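Local coordinates for protein protease VII (Escherichia coli, PDB 1I78) that cleaves peptide bonds as an omptin-family protease embedded as a beta barrel in the outer membrane, at residues D191-G196 with N244-V249. The protein carries 3 engineered substitutions. Numbering follows the deposited sequence.
Sequences DFELGG and NAKVYV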
loop_
_atom_site.group_PDB
_atom_site.type_symbol
_atom_site.label_atom_id
_atom_site.label_comp_id
_atom_site.label_asym_id
_atom_site.label_seq_id
_atom_site.Cartn_x
_atom_site.Cartn_y
_atom_site.Cartn_z
ATOM N N ASP A 191 12.891 -25.276 -19.738
ATOM C CA ASP A 191 13.123 -23.831 -19.797
ATOM C C ASP A 191 11.966 -23.066 -19.191
ATOM O O ASP A 191 11.877 -21.849 -19.327
ATOM C CB ASP A 191 13.330 -23.357 -21.239
ATOM C CG ASP A 191 14.662 -23.808 -21.819
ATOM O OD1 ASP A 191 15.707 -23.568 -21.169
ATOM O OD2 ASP A 191 14.662 -24.392 -22.929
ATOM N N PHE A 192 11.073 -23.792 -18.525
ATOM C CA PHE A 192 9.908 -23.180 -17.892
ATOM C C PHE A 192 10.142 -23.038 -16.380
ATOM O O PHE A 192 10.710 -23.928 -15.737
ATOM C CB PHE A 192 8.662 -24.029 -18.164
ATOM C CG PHE A 192 7.388 -23.367 -17.760
ATOM C CD1 PHE A 192 7.012 -22.161 -18.332
ATOM C CD2 PHE A 192 6.571 -23.932 -16.786
ATOM C CE1 PHE A 192 5.831 -21.517 -17.935
ATOM C CE2 PHE A 192 5.397 -23.302 -16.385
ATOM C CZ PHE A 192 5.024 -22.087 -16.960
ATOM N N GLU A 193 9.696 -21.920 -15.813
ATOM C CA GLU A 193 9.902 -21.675 -14.391
ATOM C C GLU A 193 8.705 -21.061 -13.666
ATOM O O GLU A 193 8.106 -20.088 -14.132
ATOM C CB GLU A 193 11.123 -20.768 -14.215
ATOM C CG GLU A 193 11.664 -20.687 -12.793
ATOM C CD GLU A 193 13.048 -20.057 -12.743
ATOM O OE1 GLU A 193 13.173 -18.848 -13.028
ATOM O OE2 GLU A 193 14.018 -20.781 -12.435
ATOM N N LEU A 194 8.371 -21.652 -12.523
ATOM C CA LEU A 194 7.274 -21.191 -11.677
ATOM C C LEU A 194 7.882 -20.807 -10.330
ATOM O O LEU A 194 8.698 -21.548 -9.781
ATOM C CB LEU A 194 6.243 -22.307 -11.472
ATOM C CG LEU A 194 5.415 -22.792 -12.667
ATOM C CD1 LEU A 194 4.556 -23.963 -12.237
ATOM C CD2 LEU A 194 4.543 -21.671 -13.198
ATOM N N GLY A 195 7.495 -19.648 -9.804
ATOM C CA GLY A 195 8.020 -19.216 -8.522
ATOM C C GLY A 195 7.018 -18.522 -7.615
ATOM O O GLY A 195 5.879 -18.244 -7.999
ATOM N N GLY A 196 7.451 -18.234 -6.394
ATOM C CA GLY A 196 6.584 -17.564 -5.445
ATOM C C GLY A 196 7.363 -16.863 -4.351
ATOM O O GLY A 196 8.530 -17.167 -4.095
ATOM N N ASN A 244 20.281 -16.902 -20.485
ATOM C CA ASN A 244 20.231 -15.884 -19.444
ATOM C C ASN A 244 19.263 -14.729 -19.668
ATOM O O ASN A 244 19.587 -13.576 -19.387
ATOM C CB ASN A 244 21.638 -15.331 -19.184
ATOM C CG ASN A 244 22.350 -14.891 -20.456
ATOM O OD1 ASN A 244 22.013 -13.866 -21.061
ATOM N ND2 ASN A 244 23.348 -15.670 -20.864
ATOM N N ALA A 245 18.071 -15.049 -20.164
ATOM C CA ALA A 245 17.033 -14.051 -20.407
ATOM C C ALA A 245 15.672 -14.701 -20.158
ATOM O O ALA A 245 15.198 -15.491 -20.978
ATOM C CB ALA A 245 17.118 -13.534 -21.837
ATOM N N LYS A 246 15.052 -14.381 -19.021
ATOM C CA LYS A 246 13.756 -14.955 -18.693
ATOM C C LYS A 246 12.600 -13.994 -18.882
ATOM O O LYS A 246 12.562 -12.914 -18.298
ATOM C CB LYS A 246 13.725 -15.470 -17.259
ATOM C CG LYS A 246 12.373 -16.095 -16.895
ATOM C CD LYS A 246 12.349 -16.816 -15.539
ATOM C CE LYS A 246 12.250 -15.853 -14.370
ATOM N NZ LYS A 246 11.996 -16.574 -13.086
ATOM N N VAL A 247 11.651 -14.381 -19.717
ATOM C CA VAL A 247 10.490 -13.544 -19.919
ATOM C C VAL A 247 9.502 -14.085 -18.875
ATOM O O VAL A 247 9.348 -15.304 -18.714
ATOM C CB VAL A 247 9.975 -13.660 -21.378
ATOM C CG1 VAL A 247 8.917 -14.740 -21.504
ATOM C CG2 VAL A 247 9.473 -12.313 -21.845
ATOM N N TYR A 248 8.864 -13.187 -18.134
ATOM C CA TYR A 248 7.960 -13.629 -17.086
ATOM C C TYR A 248 6.743 -12.741 -16.841
ATOM O O TYR A 248 6.683 -11.574 -17.248
ATOM C CB TYR A 248 8.743 -13.781 -15.778
ATOM C CG TYR A 248 8.966 -12.468 -15.075
ATOM C CD1 TYR A 248 7.987 -11.930 -14.233
ATOM C CD2 TYR A 248 10.123 -11.719 -15.308
ATOM C CE1 TYR A 248 8.150 -10.673 -13.645
ATOM C CE2 TYR A 248 10.300 -10.461 -14.723
ATOM C CZ TYR A 248 9.306 -9.947 -13.895
ATOM O OH TYR A 248 9.468 -8.706 -13.331
ATOM N N VAL A 249 5.790 -13.323 -16.126
ATOM C CA VAL A 249 4.539 -12.672 -15.785
ATOM C C VAL A 249 4.328 -12.892 -14.272
ATOM O O VAL A 249 4.657 -13.961 -13.737
ATOM C CB VAL A 249 3.407 -13.296 -16.685
ATOM C CG1 VAL A 249 2.406 -14.099 -15.862
ATOM C CG2 VAL A 249 2.760 -12.200 -17.528
#
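A single buried salt bridge, Glu-193 to Lys-246, joins two strands that are not direct neighbours in the OmpT barrel wall. Segments 191-196 and 244-249 cover the first residues of strands 192-213 and 245-267, each with one preceding loop residue, with strand 219-242 lying between them, and at the closest register the CA atoms of Glu-193 and Tyr-248 are still 8.7 Å apart. Backbone pairing is therefore absent, and two long side chains bridge the gap on the inner side of the wall, while the alternate residues Phe-192, Leu-194, Val-247 and Val-249 lie on the outer surface.

Lys-246 NZ donates to Glu-193 OE1 at 2.6 Å, approaching the anti lone pair of that oxygen, away from OE2. The two side chains cross at about a right angle. Glu-193 runs out extended, whereas Lys-246 starts with CG anti to its backbone N (chi1 -179°) and then bends at chi3 (78°), a turn that carries the ammonium to the carboxylate. Glu-193 OE1 has a second hydrogen-bond partner, Tyr-240 OH, so two groups grip it and probably steady the carboxylate's negative charge.

Tyr-240 belongs to the intervening strand 219-242, and Lys-246 packs on it too. On the far flank, Glu-193 touches Ser-186 and Arg-188 of strand 169-189, so the ion pair sits among side chains from four consecutive barrel strands.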